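Local coordinates for protein CT_858 (Chlamydia trachomatis, PDB 3DOR) that is a secreted chlamydial protease, CPAF, that probably cleaves proteins as a serine-type endopeptidase and whose mature form is a dimer, at residues S108-G113 / R178-K183; T89-S94 / N541-K546. All coordinates share one frame; numbering follows the deposited sequence.

Contact 1: S108-G113 / R178-K183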
loop_
_atom_site.group_PDB
_atom_site.type_symbol
_atom_site.label_atom_id
_atom_site.label_comp_id
_atom_site.label_asym_id
_atom_site.label_seq_id
_atom_site.Cartn_x
_atom_site.Cartn_y
_atom_site.Cartn_z
ATOM N N SER B 108 -0.343 17.472 40.918
ATOM C CA SER B 108 0.582 16.690 41.722
ATOM C C SER B 108 1.870 17.450 42.055
ATOM O O SER B 108 2.051 18.600 41.653
ATOM C CB SER B 108 0.902 15.366 41.031
ATOM O OG SER B 108 0.795 14.295 41.958
ATOM N N GLU B 109 2.753 16.785 42.799
ATOM C CA GLU B 109 4.025 17.340 43.267
ATOM C C GLU B 109 4.986 17.984 42.282
ATOM O O GLU B 109 5.505 19.066 42.544
ATOM C CB GLU B 109 4.799 16.271 44.033
ATOM C CG GLU B 109 4.241 15.957 45.394
ATOM C CD GLU B 109 5.156 15.044 46.180
ATOM O OE1 GLU B 109 6.354 15.383 46.320
ATOM O OE2 GLU B 109 4.680 13.991 46.656
ATOM N N ILE B 110 5.254 17.306 41.174
ATOM C CA ILE B 110 6.173 17.825 40.171
ATOM C C ILE B 110 5.668 19.121 39.539
ATOM O O ILE B 110 4.514 19.210 39.127
ATOM C CB ILE B 110 6.415 16.773 39.071
ATOM C CG1 ILE B 110 7.037 15.525 39.705
ATOM C CG2 ILE B 110 7.312 17.345 37.966
ATOM C CD1 ILE B 110 7.115 14.316 38.794
ATOM N N ARG B 111 6.532 20.131 39.493
ATOM C CA ARG B 111 6.184 21.421 38.894
ATOM C C ARG B 111 7.039 21.684 37.664
ATOM O O ARG B 111 8.145 21.149 37.530
ATOM C CB ARG B 111 6.453 22.590 39.846
ATOM C CG ARG B 111 5.762 22.587 41.189
ATOM C CD ARG B 111 5.981 23.955 41.836
ATOM N NE ARG B 111 6.081 23.878 43.290
ATOM C CZ ARG B 111 7.225 23.759 43.958
ATOM N NH1 ARG B 111 8.383 23.707 43.320
ATOM N NH2 ARG B 111 7.207 23.685 45.274
ATOM N N VAL B 112 6.528 22.524 36.770
ATOM C CA VAL B 112 7.291 22.911 35.591
ATOM C C VAL B 112 8.483 23.649 36.187
ATOM O O VAL B 112 8.313 24.455 37.100
ATOM C CB VAL B 112 6.494 23.897 34.706
ATOM C CG1 VAL B 112 7.430 24.609 33.735
ATOM C CG2 VAL B 112 5.404 23.156 33.963
ATOM N N GLY B 113 9.681 23.374 35.693
ATOM C CA GLY B 113 10.850 24.046 36.225
ATOM C C GLY B 113 11.713 23.144 37.097
ATOM O O GLY B 113 12.869 23.476 37.378
ATOM N N ARG B 178 13.417 16.287 46.000
ATOM C CA ARG B 178 12.186 15.561 46.303
ATOM C C ARG B 178 12.164 14.257 45.523
ATOM O O ARG B 178 12.655 14.192 44.400
ATOM C CB ARG B 178 10.948 16.371 45.905
ATOM C CG ARG B 178 10.788 17.700 46.606
ATOM C CD ARG B 178 10.663 17.541 48.112
ATOM N NE ARG B 178 10.361 18.827 48.734
ATOM C CZ ARG B 178 10.294 19.033 50.046
ATOM N NH1 ARG B 178 10.510 18.029 50.888
ATOM N NH2 ARG B 178 10.010 20.244 50.510
ATOM N N GLU B 179 11.603 13.214 46.117
ATOM C CA GLU B 179 11.495 11.935 45.432
ATOM C C GLU B 179 10.013 11.714 45.179
ATOM O O GLU B 179 9.240 11.534 46.112
ATOM C CB GLU B 179 12.054 10.803 46.290
ATOM C CG GLU B 179 13.488 11.025 46.714
ATOM C CD GLU B 179 14.277 9.736 46.777
ATOM O OE1 GLU B 179 13.767 8.752 47.358
ATOM O OE2 GLU B 179 15.409 9.707 46.249
ATOM N N VAL B 180 9.617 11.742 43.912
ATOM C CA VAL B 180 8.217 11.575 43.570
ATOM C C VAL B 180 7.945 10.199 42.997
ATOM O O VAL B 180 8.411 9.853 41.910
ATOM C CB VAL B 180 7.765 12.664 42.569
ATOM C CG1 VAL B 180 6.272 12.532 42.271
ATOM C CG2 VAL B 180 8.061 14.031 43.147
ATOM N N ARG B 181 7.189 9.413 43.754
ATOM C CA ARG B 181 6.836 8.070 43.345
ATOM C C ARG B 181 5.679 8.209 42.368
ATOM O O ARG B 181 4.640 8.800 42.679
ATOM C CB ARG B 181 6.428 7.236 44.567
ATOM C CG ARG B 181 6.387 5.723 44.335
ATOM C CD ARG B 181 7.743 5.174 43.893
ATOM N NE ARG B 181 7.777 3.710 43.871
ATOM C CZ ARG B 181 8.780 2.985 43.379
ATOM N NH1 ARG B 181 9.848 3.578 42.859
ATOM N NH2 ARG B 181 8.717 1.659 43.403
ATOM N N VAL B 182 5.879 7.673 41.171
ATOM C CA VAL B 182 4.879 7.738 40.123
ATOM C C VAL B 182 4.568 6.345 39.565
ATOM O O VAL B 182 5.376 5.424 39.686
ATOM C CB VAL B 182 5.377 8.688 39.004
ATOM C CG1 VAL B 182 4.862 8.248 37.660
ATOM C CG2 VAL B 182 4.916 10.107 39.303
ATOM N N LYS B 183 3.393 6.190 38.960
ATOM C CA LYS B 183 3.015 4.899 38.394
ATOM C C LYS B 183 2.829 4.924 36.878
ATOM O O LYS B 183 2.060 5.729 36.349
ATOM C CB LYS B 183 1.723 4.383 39.031
ATOM C CG LYS B 183 1.318 3.025 38.491
ATOM C CD LYS B 183 -0.031 2.561 39.012
ATOM C CE LYS B 183 -0.314 1.132 38.548
ATOM N NZ LYS B 183 -1.695 0.679 38.877
#
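Val-180 receives the contact, from Ile-110 on the buried side and from Glu-109 on the exposed side. The apolar part is the side chain of Ile-110 lying across the branched end of Val-180. Within this pair, Ile-110 CG1 comes 3.9 Å from Val-180 CG2, and both methyls of the valine are met by the isoleucine: chi2 near 170° extends the chain and puts Ile-110 CD1 over Val-180 CG1, at 4.0 Å. Tyr-88, Phe-100, Ile-103 and Leu-168, on three strands of the same antiparallel sheet, also touch Ile-110, and the pair thereby belongs to the core of the PDZ-like domain.

A mixed polar-apolar contact covers the outer side. Here Glu-109 and Val-180 pass each other in opposite directions, with Glu-109 OE1 resting 3.8 Å from Val-180 CG2 and Glu-109 CB 4.1 Å from the same methyl.

Charge adds little across the segments. Glu-109 OE1 is 5.8 Å from Arg-178 NE, too far for a salt bridge, although a weak long-range attraction is conceivable. Hydrogen bonds tie the loop to other parts of the domain, from Glu-109 O to Arg-172 and between the backbones of Gly-113 and Phe-100; that of Arg-111 N to Asp-114 is local.

With no hydrogen bond joining 108-113 to 178-183, these two segments meet by van der Waals contact, buried at Ile-110 and fringed by an exposed carboxylate at Glu-109.

Contact 2: T89-S94 / N541-K546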
loop_
_atom_site.group_PDB
_atom_site.type_symbol
_atom_site.label_atom_id
_atom_site.label_comp_id
_atom_site.label_asym_id
_atom_site.label_seq_id
_atom_site.Cartn_x
_atom_site.Cartn_y
_atom_site.Cartn_z
ATOM N N THR B 89 6.818 15.916 30.378
ATOM C CA THR B 89 7.659 16.261 29.248
ATOM C C THR B 89 8.891 16.983 29.766
ATOM O O THR B 89 8.796 17.963 30.501
ATOM C CB THR B 89 6.934 17.171 28.234
ATOM O OG1 THR B 89 5.722 16.535 27.794
ATOM C CG2 THR B 89 7.832 17.420 27.023
ATOM N N VAL B 90 10.053 16.483 29.382
ATOM C CA VAL B 90 11.310 17.068 29.802
ATOM C C VAL B 90 12.032 17.685 28.608
ATOM O O VAL B 90 11.789 17.304 27.461
ATOM C CB VAL B 90 12.201 15.986 30.453
ATOM C CG1 VAL B 90 13.622 16.494 30.633
ATOM C CG2 VAL B 90 11.608 15.591 31.799
ATOM N N GLN B 91 12.899 18.655 28.876
ATOM C CA GLN B 91 13.675 19.297 27.826
ATOM C C GLN B 91 15.084 19.526 28.373
ATOM O O GLN B 91 15.259 20.035 29.486
ATOM C CB GLN B 91 13.036 20.627 27.420
ATOM C CG GLN B 91 13.616 21.244 26.156
ATOM C CD GLN B 91 12.822 22.460 25.686
ATOM O OE1 GLN B 91 13.049 22.986 24.590
ATOM N NE2 GLN B 91 11.890 22.912 26.516
ATOM N N LYS B 92 16.087 19.133 27.598
ATOM C CA LYS B 92 17.469 19.285 28.013
ATOM C C LYS B 92 17.997 20.665 27.641
ATOM O O LYS B 92 17.918 21.072 26.481
ATOM C CB LYS B 92 18.325 18.206 27.353
ATOM C CG LYS B 92 19.759 18.163 27.834
ATOM C CD LYS B 92 20.525 17.039 27.156
ATOM C CE LYS B 92 21.959 16.987 27.659
ATOM N NZ LYS B 92 22.717 15.843 27.076
ATOM N N SER B 93 18.537 21.385 28.622
ATOM C CA SER B 93 19.075 22.718 28.366
ATOM C C SER B 93 20.526 22.636 27.896
ATOM O O SER B 93 21.142 21.575 27.949
ATOM C CB SER B 93 18.994 23.573 29.631
ATOM O OG SER B 93 19.862 23.064 30.635
ATOM N N SER B 94 21.063 23.770 27.454
ATOM C CA SER B 94 22.429 23.841 26.962
ATOM C C SER B 94 23.471 23.518 28.035
ATOM O O SER B 94 24.597 23.146 27.711
ATOM C CB SER B 94 22.710 25.228 26.376
ATOM O OG SER B 94 22.513 26.237 27.350
ATOM N N ASN B 541 17.534 29.061 31.570
ATOM C CA ASN B 541 16.630 30.186 31.798
ATOM C C ASN B 541 15.510 30.224 30.755
ATOM O O ASN B 541 14.385 30.641 31.052
ATOM C CB ASN B 541 17.393 31.513 31.789
ATOM C CG ASN B 541 18.219 31.715 33.048
ATOM O OD1 ASN B 541 17.857 31.219 34.116
ATOM N ND2 ASN B 541 19.324 32.451 32.933
ATOM N N ASP B 542 15.816 29.795 29.535
ATOM C CA ASP B 542 14.804 29.767 28.484
ATOM C C ASP B 542 13.755 28.737 28.852
ATOM O O ASP B 542 12.554 28.990 28.772
ATOM C CB ASP B 542 15.405 29.345 27.140
ATOM C CG ASP B 542 16.125 30.464 26.444
ATOM O OD1 ASP B 542 15.611 31.608 26.472
ATOM O OD2 ASP B 542 17.194 30.188 25.853
ATOM N N ILE B 543 14.249 27.573 29.263
ATOM C CA ILE B 543 13.425 26.427 29.609
ATOM C C ILE B 543 12.747 26.439 30.973
ATOM O O ILE B 543 11.564 26.120 31.077
ATOM C CB ILE B 543 14.271 25.136 29.490
ATOM C CG1 ILE B 543 14.767 24.988 28.050
ATOM C CG2 ILE B 543 13.463 23.926 29.906
ATOM C CD1 ILE B 543 15.786 23.891 27.856
ATOM N N ARG B 544 13.482 26.813 32.012
ATOM C CA ARG B 544 12.926 26.791 33.359
ATOM C C ARG B 544 11.443 27.145 33.463
ATOM O O ARG B 544 10.664 26.365 34.008
ATOM C CB ARG B 544 13.740 27.671 34.314
ATOM C CG ARG B 544 13.291 27.503 35.765
ATOM C CD ARG B 544 14.303 28.026 36.786
ATOM N NE ARG B 544 15.591 27.331 36.732
ATOM C CZ ARG B 544 16.674 27.801 36.112
ATOM N NH1 ARG B 544 16.635 28.970 35.484
ATOM N NH2 ARG B 544 17.805 27.107 36.134
ATOM N N TYR B 545 11.034 28.297 32.945
ATOM C CA TYR B 545 9.624 28.661 33.036
ATOM C C TYR B 545 8.951 28.856 31.672
ATOM O O TYR B 545 7.964 29.576 31.542
ATOM C CB TYR B 545 9.469 29.908 33.920
ATOM C CG TYR B 545 9.933 29.678 35.356
ATOM C CD1 TYR B 545 10.545 30.696 36.090
ATOM C CD2 TYR B 545 9.789 28.428 35.966
ATOM C CE1 TYR B 545 11.009 30.471 37.395
ATOM C CE2 TYR B 545 10.245 28.194 37.266
ATOM C CZ TYR B 545 10.857 29.216 37.973
ATOM O OH TYR B 545 11.323 28.974 39.248
ATOM N N LYS B 546 9.502 28.200 30.659
ATOM C CA LYS B 546 8.954 28.249 29.309
ATOM C C LYS B 546 8.819 29.624 28.671
ATOM O O LYS B 546 7.952 29.818 27.822
ATOM C CB LYS B 546 7.591 27.558 29.300
ATOM C CG LYS B 546 7.692 26.085 29.606
ATOM C CD LYS B 546 6.451 25.558 30.300
ATOM C CE LYS B 546 5.291 25.402 29.358
ATOM N NZ LYS B 546 4.214 24.619 30.025
#
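Ile-543, on helix 540-544, projects against the end of strand 83-92 and the residue after it, Ser-93, and its CD1 is the focus of the tight packing. That methyl lies 3.5 Å from Ser-93 CA and 3.7 Å from Ser-93 CB, and also meets Lys-92 O at 3.8 Å. Alongside, the extended side chain of Gln-91 crosses the isoleucine: Gln-91 CG approaches Ile-543 CD1 at 3.8 Å, and Gln-91 NE2 comes 3.9 Å from both Ile-543 CG1 and Ile-543 CG2. With CG anti to the backbone N (chi1 -169°), the glutamine reaches out far enough for its NE2 to bond to Tyr-548 OH, while both its methylenes and its amide lie against the isoleucine. Val-101 touches both side chains from strand 98-103, the antiparallel neighbour of strand 83-92 in the PDZ-like domain, so a helix from near the C-terminus packs onto that domain's sheet.

Away from Ile-543 the contact thins out. Lys-92 starts away from the helix and forms a salt bridge with Glu-143. On the exposed part of segment 541-546, Asn-541 OD1 accepts a 2.9 Å hydrogen bond from Arg-544 NH1, bent to 131° at the hydrogen although Asn-541 lies at the guanidinium edge, in its plane.

Overall arrangement
Contacts 1 and 2 lie on the same side of the chain's centre, their own centres about 16 Å apart, and share the antiparallel sheet of the PDZ-like domain, in which strands 83-92 and 177-187 are neighbours. Along the chain, 108-113 and 178-183 both fall between 89-94 and 541-546: contact 1 is internal to the domain, whereas contact 2 spans 446 residues to bring in helix 540-544. The two meet directly where Val-112 CG1 packs 3.7 Å from both Arg-544 O and Lys-546 CD. The loop that contact 1 seats on the sheet therefore also borders the C-terminal segment, tying the PDZ-like domain to the chain that follows strand 534-535, at one edge of the mixed sheet.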